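Local coordinates for protein cytochrome P450 (Zobellia galactanivorans, PDB 6G5O) that belongs to the cytochrome P450 family of heme proteins and binds an iron protoporphyrin IX within a mainly helical fold, at residues 31-36 / 295-300; 259-264 / 318-323. All coordinates share one frame; numbering follows the deposited sequence.

Interaction 1: 31-36 / 295-300; sequences MLLRHK and WASANR. With HEM (protoporphyrin IX containing Fe), chain C.
Leu33 and His35 bring the chain of 31-36 against 295-300 where both runs leave a β-sheet, the CA atoms of His35 and Ala298 lying only 4.1 Å apart and those of Leu33 and Ser297 5.2 Å. One polar bond fixes this approach: Ser297 OG donates to Leu33 O at 2.6 Å, entering in the carbonyl plane on a lone pair with a C=O...O angle of 119°. Ser297 reaches out of its helix toward the neighbouring chain because chi1 (176°) sets OG opposite the backbone N, and its hydroxyl also pairs with Arg14 NH1, so two partners hold a buried polar atom. Apolar atoms fill in around it. Leu33 CB touches Ser297 OG at 3.3 Å, and the CD2 branch lies alongside the serine CB. The methyl of Ala298 abuts the backbone of His35 at the start of helix 35-43, CB to CA 3.7 Å. The imidazole comes at Ala298 from its edge, CD2 meeting Ala298 O at 3.6 Å near the ring plane, while NE2 is hydrogen-bonded to Pro319 O and the backbone N of His35 to Asp301 OD2. Trp295 turns the other way, to the heme: the CMA methyl sits over one face, offset toward the rim, and CZ2 approaches propionate oxygen O2A at 3.4 Å. The contact lies just past the ends of two neighbouring strands, 29-32 running parallel to 290-293, where the first chain turns through Arg34, the N-cap, into helix 35-43 and the second enters helix 295-298. Helix 11-16 packs against Leu33, and Val38 of helix 35-43 touches Trp295 and Ala298.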
ATOM      1  N   MET A  31     -18.834   7.079  -0.977  1.00 43.20           N
ATOM      2  CA  MET A  31     -17.877   6.348  -0.154  1.00 43.40           C
ATOM      3  C   MET A  31     -18.543   5.364   0.804  1.00 43.85           C
ATOM      4  O   MET A  31     -19.243   5.803   1.690  1.00 48.25           O
ATOM      5  CB  MET A  31     -17.069   7.354   0.683  1.00 45.37           C
ATOM      6  CG  MET A  31     -16.531   8.536  -0.112  1.00 48.77           C
ATOM      7  SD  MET A  31     -15.561   9.767   0.832  1.00 56.09           S
ATOM      8  CE  MET A  31     -14.427   8.700   1.747  1.00 60.30           C
ATOM      9  N   LEU A  32     -18.317   4.046   0.659  1.00 38.00           N
ATOM     10  CA  LEU A  32     -18.828   3.070   1.616  1.00 39.77           C
ATOM     11  C   LEU A  32     -17.916   2.992   2.871  1.00 37.74           C
ATOM     12  O   LEU A  32     -16.710   2.876   2.751  1.00 37.18           O
ATOM     13  CB  LEU A  32     -18.935   1.714   0.947  1.00 40.90           C
ATOM     14  CG  LEU A  32     -20.170   1.512   0.059  1.00 45.15           C
ATOM     15  CD1 LEU A  32     -20.583   2.761  -0.698  1.00 49.21           C
ATOM     16  CD2 LEU A  32     -19.996   0.370  -0.930  1.00 45.42           C
ATOM     17  N   LEU A  33     -18.505   3.041   4.057  1.00 37.65           N
ATOM     18  CA  LEU A  33     -17.750   3.248   5.275  1.00 38.29           C
ATOM     19  C   LEU A  33     -17.795   2.103   6.287  1.00 35.89           C
ATOM     20  O   LEU A  33     -16.948   2.047   7.179  1.00 32.53           O
ATOM     21  CB  LEU A  33     -18.232   4.525   5.936  1.00 42.04           C
ATOM     22  CG  LEU A  33     -18.180   5.797   5.078  1.00 44.72           C
ATOM     23  CD1 LEU A  33     -18.824   6.943   5.865  1.00 42.63           C
ATOM     24  CD2 LEU A  33     -16.754   6.162   4.661  1.00 41.89           C
ATOM     25  N   ARG A  34     -18.757   1.200   6.164  1.00 36.81           N
ATOM     26  CA  ARG A  34     -18.873   0.079   7.106  1.00 38.51           C
ATOM     27  C   ARG A  34     -18.162  -1.179   6.633  1.00 35.35           C
ATOM     28  O   ARG A  34     -18.281  -1.563   5.469  1.00 35.20           O
ATOM     29  CB  ARG A  34     -20.343  -0.249   7.333  1.00 40.58           C
ATOM     30  CG  ARG A  34     -21.097   0.879   8.029  1.00 43.68           C
ATOM     31  CD  ARG A  34     -22.580   0.579   8.139  1.00 48.39           C
ATOM     32  NE  ARG A  34     -23.285   1.676   8.805  1.00 51.96           N
ATOM     33  CZ  ARG A  34     -24.591   1.938   8.675  1.00 51.48           C
ATOM     34  NH1 ARG A  34     -25.358   1.185   7.888  1.00 46.80           N
ATOM     35  NH2 ARG A  34     -25.119   2.979   9.323  1.00 51.37           N
ATOM     36  N   HIS A  35     -17.467  -1.837   7.553  1.00 30.38           N
ATOM     37  CA  HIS A  35     -16.801  -3.121   7.269  1.00 31.73           C
ATOM     38  C   HIS A  35     -17.636  -4.128   6.431  1.00 32.76           C
ATOM     39  O   HIS A  35     -17.166  -4.638   5.410  1.00 32.29           O
ATOM     40  CB  HIS A  35     -16.352  -3.757   8.580  1.00 31.36           C
ATOM     41  CG  HIS A  35     -15.366  -4.876   8.430  1.00 30.49           C
ATOM     42  ND1 HIS A  35     -15.745  -6.204   8.357  1.00 31.80           N
ATOM     43  CD2 HIS A  35     -14.006  -4.874   8.435  1.00 33.54           C
ATOM     44  CE1 HIS A  35     -14.665  -6.966   8.286  1.00 30.96           C
ATOM     45  NE2 HIS A  35     -13.595  -6.186   8.319  1.00 32.85           N
ATOM     46  N   LYS A  36     -18.860  -4.408   6.873  1.00 34.42           N
ATOM     47  CA  LYS A  36     -19.742  -5.429   6.252  1.00 34.35           C
ATOM     48  C   LYS A  36     -20.070  -5.063   4.796  1.00 33.99           C
ATOM     49  O   LYS A  36     -20.109  -5.932   3.924  1.00 32.62           O
ATOM     50  CB  LYS A  36     -21.042  -5.569   7.082  1.00 36.60           C
ATOM     51  CG  LYS A  36     -21.907  -6.817   6.801  1.00 40.88           C
ATOM     52  N   TRP A 295     -11.312   1.477   2.892  1.00 33.94           N
ATOM     53  CA  TRP A 295     -10.628   0.532   3.767  1.00 29.05           C
ATOM     54  C   TRP A 295     -10.317   1.172   5.126  1.00 28.89           C
ATOM     55  O   TRP A 295     -10.431   0.528   6.172  1.00 31.05           O
ATOM     56  CB  TRP A 295      -9.323   0.021   3.092  1.00 26.76           C
ATOM     57  CG  TRP A 295      -9.414  -0.279   1.597  1.00 23.57           C
ATOM     58  CD1 TRP A 295      -8.832   0.438   0.587  1.00 24.20           C
ATOM     59  CD2 TRP A 295     -10.110  -1.363   0.965  1.00 20.90           C
ATOM     60  NE1 TRP A 295      -9.132  -0.138  -0.652  1.00 23.11           N
ATOM     61  CE2 TRP A 295      -9.907  -1.238  -0.441  1.00 22.20           C
ATOM     62  CE3 TRP A 295     -10.874  -2.425   1.438  1.00 21.13           C
ATOM     63  CZ2 TRP A 295     -10.450  -2.125  -1.363  1.00 24.49           C
ATOM     64  CZ3 TRP A 295     -11.429  -3.334   0.515  1.00 24.04           C
ATOM     65  CH2 TRP A 295     -11.221  -3.174  -0.881  1.00 24.14           C
ATOM     66  N   ALA A 296      -9.927   2.439   5.133  1.00 30.11           N
ATOM     67  CA  ALA A 296      -9.542   3.101   6.390  1.00 29.30           C
ATOM     68  C   ALA A 296     -10.719   3.242   7.387  1.00 29.91           C
ATOM     69  O   ALA A 296     -10.529   3.056   8.573  1.00 30.30           O
ATOM     70  CB  ALA A 296      -8.916   4.443   6.130  1.00 30.12           C
ATOM     71  N   SER A 297     -11.922   3.542   6.894  1.00 29.34           N
ATOM     72  CA  SER A 297     -13.129   3.536   7.726  1.00 29.66           C
ATOM     73  C   SER A 297     -13.562   2.132   8.163  1.00 29.49           C
ATOM     74  O   SER A 297     -13.901   1.928   9.322  1.00 32.38           O
ATOM     75  CB  SER A 297     -14.280   4.194   6.966  1.00 31.82           C
ATOM     76  OG  SER A 297     -15.492   4.139   7.681  1.00 32.78           O
ATOM     77  N   ALA A 298     -13.523   1.165   7.246  1.00 27.34           N
ATOM     78  CA  ALA A 298     -13.914  -0.194   7.564  1.00 27.27           C
ATOM     79  C   ALA A 298     -13.026  -0.745   8.691  1.00 25.83           C
ATOM     80  O   ALA A 298     -13.505  -1.475   9.517  1.00 27.08           O
ATOM     81  CB  ALA A 298     -13.855  -1.082   6.337  1.00 26.59           C
ATOM     82  N   ASN A 299     -11.775  -0.323   8.737  1.00 24.47           N
ATOM     83  CA  ASN A 299     -10.804  -0.841   9.661  1.00 25.22           C
ATOM     84  C   ASN A 299     -10.894  -0.180  11.047  1.00 26.70           C
ATOM     85  O   ASN A 299     -10.121  -0.538  11.946  1.00 22.25           O
ATOM     86  CB  ASN A 299      -9.392  -0.699   9.076  1.00 24.80           C
ATOM     87  CG  ASN A 299      -9.033  -1.807   8.081  1.00 25.21           C
ATOM     88  OD1 ASN A 299      -9.678  -2.862   8.027  1.00 25.39           O
ATOM     89  ND2 ASN A 299      -7.985  -1.583   7.309  1.00 24.08           N
ATOM     90  N   ARG A 300     -11.796   0.803  11.189  1.00 26.84           N
ATOM     91  CA  ARG A 300     -12.135   1.386  12.497  1.00 30.95           C
ATOM     92  C   ARG A 300     -13.579   1.043  12.967  1.00 33.33           C
ATOM     93  O   ARG A 300     -13.997   1.505  14.003  1.00 32.47           O
ATOM     94  CB  ARG A 300     -11.978   2.915  12.471  1.00 30.45           C
ATOM     95  CG  ARG A 300     -10.629   3.437  12.029  1.00 31.50           C
ATOM     96  CD  ARG A 300      -9.528   2.993  12.967  1.00 34.19           C
ATOM     97  NE  ARG A 300      -8.264   3.605  12.586  1.00 38.08           N
ATOM     98  CZ  ARG A 300      -7.777   4.744  13.065  1.00 37.44           C
ATOM     99  NH1 ARG A 300      -8.410   5.412  13.997  1.00 46.16           N
ATOM    100  NH2 ARG A 300      -6.635   5.212  12.632  1.00 35.19           N
TER
HETATM  101  CHA HEM C 401      -3.919  -4.093  -4.472  1.00 18.88           C
HETATM  102  CHB HEM C 401      -2.981  -1.946  -0.248  1.00 19.82           C
HETATM  103  CHC HEM C 401       1.745  -2.539  -0.959  1.00 20.18           C
HETATM  104  CHD HEM C 401       0.849  -4.095  -5.397  1.00 19.21           C
HETATM  105  C1A HEM C 401      -4.065  -3.478  -3.248  1.00 19.44           C
HETATM  106  C2A HEM C 401      -5.314  -3.159  -2.639  1.00 20.26           C
HETATM  107  C3A HEM C 401      -5.033  -2.582  -1.480  1.00 19.80           C
HETATM  108  C4A HEM C 401      -3.631  -2.501  -1.328  1.00 21.18           C
HETATM  109  CMA HEM C 401      -6.069  -2.112  -0.512  1.00 22.17           C
HETATM  110  CAA HEM C 401      -6.729  -3.451  -3.135  1.00 23.75           C
HETATM  111  CBA HEM C 401      -7.092  -2.483  -4.251  1.00 26.26           C
HETATM  112  CGA HEM C 401      -8.448  -2.805  -4.837  1.00 30.25           C
HETATM  113  O1A HEM C 401      -8.710  -2.419  -5.973  1.00 30.69           O
HETATM  114  O2A HEM C 401      -9.314  -3.463  -4.231  1.00 30.72           O
HETATM  115  C1B HEM C 401      -1.612  -1.925  -0.080  1.00 18.35           C
HETATM  116  C2B HEM C 401      -1.018  -1.515   1.132  1.00 19.74           C
HETATM  117  C3B HEM C 401       0.338  -1.653   0.948  1.00 20.87           C
HETATM  118  C4B HEM C 401       0.502  -2.195  -0.438  1.00 19.42           C
HETATM  119  CMB HEM C 401      -1.732  -0.979   2.335  1.00 20.54           C
HETATM  120  CAB HEM C 401       1.490  -1.444   1.822  1.00 22.72           C
HETATM  121  CBB HEM C 401       1.440  -1.225   3.122  1.00 25.57           C
HETATM  122  C1C HEM C 401       1.935  -3.021  -2.227  1.00 20.54           C
HETATM  123  C2C HEM C 401       3.171  -3.183  -2.849  1.00 20.90           C
HETATM  124  C3C HEM C 401       2.923  -3.575  -4.141  1.00 21.01           C
HETATM  125  C4C HEM C 401       1.513  -3.670  -4.267  1.00 20.55           C
HETATM  126  CMC HEM C 401       4.520  -2.983  -2.234  1.00 22.16           C
HETATM  127  CAC HEM C 401       3.891  -3.912  -5.193  1.00 22.33           C
HETATM  128  CBC HEM C 401       5.218  -3.877  -5.119  1.00 22.76           C
HETATM  129  C1D HEM C 401      -0.543  -4.268  -5.457  1.00 18.24           C
HETATM  130  C2D HEM C 401      -1.203  -4.846  -6.641  1.00 19.17           C
HETATM  131  C3D HEM C 401      -2.523  -4.874  -6.394  1.00 19.33           C
HETATM  132  C4D HEM C 401      -2.671  -4.256  -5.071  1.00 18.33           C
HETATM  133  CMD HEM C 401      -0.488  -5.354  -7.846  1.00 17.99           C
HETATM  134  CAD HEM C 401      -3.610  -5.390  -7.320  1.00 20.49           C
HETATM  135  CBD HEM C 401      -4.097  -6.820  -7.037  1.00 19.58           C
HETATM  136  CGD HEM C 401      -5.142  -7.257  -8.083  1.00 21.83           C
HETATM  137  O1D HEM C 401      -5.699  -6.397  -8.852  1.00 25.16           O
HETATM  138  O2D HEM C 401      -5.490  -8.479  -8.228  1.00 20.64           O
HETATM  139  NA  HEM C 401      -3.032  -3.022  -2.445  1.00 19.16           N
HETATM  140  NB  HEM C 401      -0.693  -2.302  -0.971  1.00 18.67           N
HETATM  141  NC  HEM C 401       0.931  -3.285  -3.089  1.00 18.91           N
HETATM  142  ND  HEM C 401      -1.467  -3.950  -4.563  1.00 19.42           N
HETATM  143 FE   HEM C 401      -1.119  -3.177  -2.849  1.00 22.50          FE
HETATM  144  O   HOH W   1      -1.261  -1.028  -3.504  1.00 32.98           O

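Interaction 2: 259-264 / 318-323. With HEM (protoporphyrin IX containing Fe), chain C.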
ATOM      1  N   GLU A 259      -1.673  -5.412  12.681  1.00 28.15           N
ATOM      2  CA  GLU A 259      -2.400  -4.419  13.426  1.00 28.28           C
ATOM      3  C   GLU A 259      -2.019  -3.017  12.954  1.00 26.57           C
ATOM      4  O   GLU A 259      -2.858  -2.119  12.905  1.00 28.29           O
ATOM      5  CB  GLU A 259      -2.156  -4.584  14.945  1.00 29.60           C
ATOM      6  CG  GLU A 259      -2.716  -3.465  15.815  1.00 27.83           C
ATOM      7  CD  GLU A 259      -4.207  -3.408  15.868  1.00 29.23           C
ATOM      8  OE1 GLU A 259      -4.893  -4.084  15.059  1.00 33.96           O
ATOM      9  OE2 GLU A 259      -4.722  -2.701  16.755  1.00 26.25           O
ATOM     10  N   MET A 260      -0.747  -2.824  12.635  1.00 28.01           N
ATOM     11  CA  MET A 260      -0.314  -1.580  12.038  1.00 28.32           C
ATOM     12  C   MET A 260      -0.947  -1.332  10.652  1.00 26.65           C
ATOM     13  O   MET A 260      -1.374  -0.233  10.373  1.00 25.22           O
ATOM     14  CB  MET A 260       1.182  -1.535  12.017  1.00 32.93           C
ATOM     15  CG  MET A 260       1.682  -1.252  13.424  1.00 37.10           C
ATOM     16  SD  MET A 260       3.421  -0.931  13.454  1.00 41.37           S
ATOM     17  CE  MET A 260       3.725  -1.152  15.228  1.00 45.77           C
ATOM     18  N   ILE A 261      -1.064  -2.345   9.823  1.00 22.77           N
ATOM     19  CA  ILE A 261      -1.757  -2.143   8.564  1.00 23.71           C
ATOM     20  C   ILE A 261      -3.212  -1.741   8.773  1.00 21.74           C
ATOM     21  O   ILE A 261      -3.722  -0.900   8.076  1.00 23.41           O
ATOM     22  CB  ILE A 261      -1.665  -3.382   7.645  1.00 22.94           C
ATOM     23  CG1 ILE A 261      -0.205  -3.619   7.220  1.00 22.91           C
ATOM     24  CG2 ILE A 261      -2.557  -3.214   6.427  1.00 22.99           C
ATOM     25  CD1 ILE A 261       0.482  -2.409   6.623  1.00 22.94           C
ATOM     26  N   ARG A 262      -3.892  -2.351   9.714  1.00 22.56           N
ATOM     27  CA  ARG A 262      -5.286  -1.996  10.031  1.00 24.08           C
ATOM     28  C   ARG A 262      -5.452  -0.513  10.420  1.00 24.06           C
ATOM     29  O   ARG A 262      -6.288   0.229   9.878  1.00 21.66           O
ATOM     30  CB  ARG A 262      -5.803  -2.842  11.222  1.00 24.43           C
ATOM     31  CG  ARG A 262      -7.277  -2.619  11.553  1.00 24.07           C
ATOM     32  CD  ARG A 262      -7.666  -3.214  12.904  1.00 24.68           C
ATOM     33  NE  ARG A 262      -7.009  -2.542  14.037  1.00 24.70           N
ATOM     34  CZ  ARG A 262      -7.448  -1.417  14.577  1.00 22.77           C
ATOM     35  NH1 ARG A 262      -8.542  -0.838  14.106  1.00 24.17           N
ATOM     36  NH2 ARG A 262      -6.776  -0.861  15.563  1.00 23.20           N
ATOM     37  N   TYR A 263      -4.675  -0.141  11.423  1.00 24.30           N
ATOM     38  CA  TYR A 263      -4.792   1.133  12.035  1.00 26.83           C
ATOM     39  C   TYR A 263      -4.314   2.207  11.088  1.00 27.19           C
ATOM     40  O   TYR A 263      -5.007   3.198  10.915  1.00 25.88           O
ATOM     41  CB  TYR A 263      -3.999   1.205  13.334  1.00 29.47           C
ATOM     42  CG  TYR A 263      -4.093   2.555  14.005  1.00 31.06           C
ATOM     43  CD1 TYR A 263      -5.189   2.895  14.771  1.00 32.43           C
ATOM     44  CD2 TYR A 263      -3.046   3.468  13.916  1.00 34.66           C
ATOM     45  CE1 TYR A 263      -5.261   4.136  15.409  1.00 33.88           C
ATOM     46  CE2 TYR A 263      -3.091   4.702  14.549  1.00 32.85           C
ATOM     47  CZ  TYR A 263      -4.216   5.035  15.284  1.00 35.61           C
ATOM     48  OH  TYR A 263      -4.291   6.260  15.897  1.00 38.82           O
ATOM     49  N   PHE A 264      -3.142   2.040  10.480  1.00 25.26           N
ATOM     50  CA  PHE A 264      -2.662   3.057   9.520  1.00 25.61           C
ATOM     51  C   PHE A 264      -3.376   3.078   8.170  1.00 25.19           C
ATOM     52  O   PHE A 264      -3.505   4.129   7.565  1.00 27.10           O
ATOM     53  CB  PHE A 264      -1.197   2.930   9.296  1.00 25.82           C
ATOM     54  CG  PHE A 264      -0.385   3.119  10.537  1.00 29.46           C
ATOM     55  CD1 PHE A 264      -0.613   4.185  11.381  1.00 30.45           C
ATOM     56  CD2 PHE A 264       0.651   2.274  10.822  1.00 30.95           C
ATOM     57  CE1 PHE A 264       0.145   4.375  12.520  1.00 31.24           C
ATOM     58  CE2 PHE A 264       1.406   2.475  11.966  1.00 30.90           C
ATOM     59  CZ  PHE A 264       1.136   3.494  12.818  1.00 30.20           C
ATOM     60  N   ASN A 318      -8.348 -10.164  13.884  1.00 26.81           N
ATOM     61  CA  ASN A 318      -8.069  -8.946  13.101  1.00 24.78           C
ATOM     62  C   ASN A 318      -8.402  -9.179  11.643  1.00 23.59           C
ATOM     63  O   ASN A 318      -7.494  -9.322  10.816  1.00 26.08           O
ATOM     64  CB  ASN A 318      -6.575  -8.559  13.285  1.00 24.65           C
ATOM     65  CG  ASN A 318      -6.209  -7.244  12.649  1.00 23.04           C
ATOM     66  OD1 ASN A 318      -7.066  -6.554  12.094  1.00 22.74           O
ATOM     67  ND2 ASN A 318      -4.937  -6.886  12.720  1.00 22.53           N
ATOM     68  N   PRO A 319      -9.708  -9.202  11.310  1.00 24.31           N
ATOM     69  CA  PRO A 319     -10.182  -9.344   9.923  1.00 24.05           C
ATOM     70  C   PRO A 319     -10.126  -8.016   9.152  1.00 23.98           C
ATOM     71  O   PRO A 319     -11.101  -7.632   8.539  1.00 24.23           O
ATOM     72  CB  PRO A 319     -11.625  -9.822  10.095  1.00 22.36           C
ATOM     73  CG  PRO A 319     -12.070  -9.132  11.338  1.00 23.34           C
ATOM     74  CD  PRO A 319     -10.850  -9.036  12.248  1.00 24.11           C
ATOM     75  N   HIS A 320      -8.971  -7.327   9.192  1.00 24.78           N
ATOM     76  CA  HIS A 320      -8.857  -6.025   8.544  1.00 23.86           C
ATOM     77  C   HIS A 320      -8.848  -6.113   7.013  1.00 24.65           C
ATOM     78  O   HIS A 320      -8.547  -7.144   6.428  1.00 25.26           O
ATOM     79  CB  HIS A 320      -7.602  -5.309   9.024  1.00 26.52           C
ATOM     80  CG  HIS A 320      -6.346  -5.863   8.458  1.00 28.63           C
ATOM     81  ND1 HIS A 320      -5.864  -5.480   7.222  1.00 28.65           N
ATOM     82  CD2 HIS A 320      -5.463  -6.770   8.956  1.00 30.31           C
ATOM     83  CE1 HIS A 320      -4.740  -6.145   6.978  1.00 31.06           C
ATOM     84  NE2 HIS A 320      -4.468  -6.922   8.016  1.00 27.84           N
ATOM     85  N   VAL A 321      -9.132  -4.998   6.378  1.00 24.58           N
ATOM     86  CA  VAL A 321      -9.152  -4.916   4.940  1.00 24.14           C
ATOM     87  C   VAL A 321      -8.134  -3.881   4.416  1.00 23.66           C
ATOM     88  O   VAL A 321      -8.294  -3.359   3.321  1.00 21.15           O
ATOM     89  CB  VAL A 321     -10.595  -4.606   4.449  1.00 24.51           C
ATOM     90  CG1 VAL A 321     -11.478  -5.809   4.604  1.00 24.67           C
ATOM     91  CG2 VAL A 321     -11.201  -3.459   5.214  1.00 25.95           C
ATOM     92  N   GLY A 322      -7.091  -3.601   5.204  1.00 21.41           N
ATOM     93  CA  GLY A 322      -5.944  -2.803   4.773  1.00 19.94           C
ATOM     94  C   GLY A 322      -5.275  -3.217   3.470  1.00 20.83           C
ATOM     95  O   GLY A 322      -4.788  -2.346   2.756  1.00 21.27           O
ATOM     96  N   PHE A 323      -5.305  -4.522   3.143  1.00 20.14           N
ATOM     97  CA  PHE A 323      -4.774  -5.090   1.901  1.00 19.44           C
ATOM     98  C   PHE A 323      -5.923  -5.513   0.983  1.00 20.97           C
ATOM     99  O   PHE A 323      -5.758  -6.390   0.137  1.00 23.13           O
ATOM    100  CB  PHE A 323      -3.857  -6.332   2.141  1.00 18.74           C
ATOM    101  CG  PHE A 323      -2.536  -6.016   2.810  1.00 19.62           C
ATOM    102  CD1 PHE A 323      -1.639  -5.138   2.233  1.00 19.50           C
ATOM    103  CD2 PHE A 323      -2.176  -6.609   4.014  1.00 20.89           C
ATOM    104  CE1 PHE A 323      -0.438  -4.846   2.849  1.00 20.52           C
ATOM    105  CE2 PHE A 323      -0.953  -6.328   4.636  1.00 20.72           C
ATOM    106  CZ  PHE A 323      -0.085  -5.444   4.043  1.00 20.99           C
TER
HETATM  107  CHA HEM C 401      -3.919  -4.093  -4.472  1.00 18.88           C
HETATM  108  CHB HEM C 401      -2.981  -1.946  -0.248  1.00 19.82           C
HETATM  109  CHC HEM C 401       1.745  -2.539  -0.959  1.00 20.18           C
HETATM  110  CHD HEM C 401       0.849  -4.095  -5.397  1.00 19.21           C
HETATM  111  C1A HEM C 401      -4.065  -3.478  -3.248  1.00 19.44           C
HETATM  112  C2A HEM C 401      -5.314  -3.159  -2.639  1.00 20.26           C
HETATM  113  C3A HEM C 401      -5.033  -2.582  -1.480  1.00 19.80           C
HETATM  114  C4A HEM C 401      -3.631  -2.501  -1.328  1.00 21.18           C
HETATM  115  CMA HEM C 401      -6.069  -2.112  -0.512  1.00 22.17           C
HETATM  116  CAA HEM C 401      -6.729  -3.451  -3.135  1.00 23.75           C
HETATM  117  CBA HEM C 401      -7.092  -2.483  -4.251  1.00 26.26           C
HETATM  118  CGA HEM C 401      -8.448  -2.805  -4.837  1.00 30.25           C
HETATM  119  O1A HEM C 401      -8.710  -2.419  -5.973  1.00 30.69           O
HETATM  120  O2A HEM C 401      -9.314  -3.463  -4.231  1.00 30.72           O
HETATM  121  C1B HEM C 401      -1.612  -1.925  -0.080  1.00 18.35           C
HETATM  122  C2B HEM C 401      -1.018  -1.515   1.132  1.00 19.74           C
HETATM  123  C3B HEM C 401       0.338  -1.653   0.948  1.00 20.87           C
HETATM  124  C4B HEM C 401       0.502  -2.195  -0.438  1.00 19.42           C
HETATM  125  CMB HEM C 401      -1.732  -0.979   2.335  1.00 20.54           C
HETATM  126  CAB HEM C 401       1.490  -1.444   1.822  1.00 22.72           C
HETATM  127  CBB HEM C 401       1.440  -1.225   3.122  1.00 25.57           C
HETATM  128  C1C HEM C 401       1.935  -3.021  -2.227  1.00 20.54           C
HETATM  129  C2C HEM C 401       3.171  -3.183  -2.849  1.00 20.90           C
HETATM  130  C3C HEM C 401       2.923  -3.575  -4.141  1.00 21.01           C
HETATM  131  C4C HEM C 401       1.513  -3.670  -4.267  1.00 20.55           C
HETATM  132  CMC HEM C 401       4.520  -2.983  -2.234  1.00 22.16           C
HETATM  133  CAC HEM C 401       3.891  -3.912  -5.193  1.00 22.33           C
HETATM  134  CBC HEM C 401       5.218  -3.877  -5.119  1.00 22.76           C
HETATM  135  C1D HEM C 401      -0.543  -4.268  -5.457  1.00 18.24           C
HETATM  136  C2D HEM C 401      -1.203  -4.846  -6.641  1.00 19.17           C
HETATM  137  C3D HEM C 401      -2.523  -4.874  -6.394  1.00 19.33           C
HETATM  138  C4D HEM C 401      -2.671  -4.256  -5.071  1.00 18.33           C
HETATM  139  CMD HEM C 401      -0.488  -5.354  -7.846  1.00 17.99           C
HETATM  140  CAD HEM C 401      -3.610  -5.390  -7.320  1.00 20.49           C
HETATM  141  CBD HEM C 401      -4.097  -6.820  -7.037  1.00 19.58           C
HETATM  142  CGD HEM C 401      -5.142  -7.257  -8.083  1.00 21.83           C
HETATM  143  O1D HEM C 401      -5.699  -6.397  -8.852  1.00 25.16           O
HETATM  144  O2D HEM C 401      -5.490  -8.479  -8.228  1.00 20.64           O
HETATM  145  NA  HEM C 401      -3.032  -3.022  -2.445  1.00 19.16           N
HETATM  146  NB  HEM C 401      -0.693  -2.302  -0.971  1.00 18.67           N
HETATM  147  NC  HEM C 401       0.931  -3.285  -3.089  1.00 18.91           N
HETATM  148  ND  HEM C 401      -1.467  -3.950  -4.563  1.00 19.42           N
HETATM  149 FE   HEM C 401      -1.119  -3.177  -2.849  1.00 22.50          FE
HETATM  150  O   HOH W   1      -1.261  -1.028  -3.504  1.00 32.98           O
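Glu259 begins the helical side of the contact, its carboxylate brought near the amide of Asn318, OE1 to ND2 3.7 Å, with the two flat groups almost perpendicular. Its firmer hold is on Arg262, one turn on, which grips it side-on in a salt bridge: NE reaches OE1 at 2.8 Å and NH2 reaches OE2 at 3.0 Å. OE1 is met 42° out of the carboxylate plane. Arg315 NE and Val312 N also bind the carboxylate, so each oxygen has two partners; the surrounding positive charge would probably favour its ionised form. This is the Glu-x-x-Arg pair by which P450 families are recognised. Ile261 comes next and drives its branches into the loop. Its CG2 touches His320 CE1, at 3.7 Å, and Gly322 CA, and lies over the Phe323 face in a CH-pi contact, 4.1 Å from the centroid and 17° off the normal. CG1 meets Phe323 CZ at 3.7 Å, and CD1 reaches the heme vinyl carbon CBB at 3.8 Å. Arg262 then runs its aliphatic part past the loop, CG against His320 CB and CD against Asn318 OD1 at 3.5 Å, before a bend at chi3 (66°) swings the guanidinium back to Glu259; NH1 is hydrogen-bonded to Asn299 O and Pro308 O. The imidazole of His320 is steadied by Glu258 OE1 at NE2 and by a weak bond from Gly322 N to ND1. Phe323, whose backbone pairs with Cys330, belongs to the heme-binding loop and rests near heme C2B on the side remote from the iron-bound water. The loop is thus clamped between helix 253-264 and helix 295-298, which Val321 touches, with helix 333-350 packing on Ile261 and Phe323.

Overall arrangement
Interactions 1 and 2 have centres 11 Å apart and show how distant parts of one chain converge on a cofactor. Their segments alternate in sequence, and Asn299, just after the short helix in interaction 1, stitches them together: besides its bond to Arg262, its OD1 lies 2.8 Å from Val321 N, a probable hydrogen bond. Arg300 adds a bond from NH2 to Tyr263 O. Both contacts reach the heme and share its CMA methyl, which meets Trp295 from interaction 1 and lies 3.7 Å from Phe323 C in interaction 2; 259-264 and 318-323 also reach the next pyrrole, where Gly322 O lies 3.4 Å from CMB.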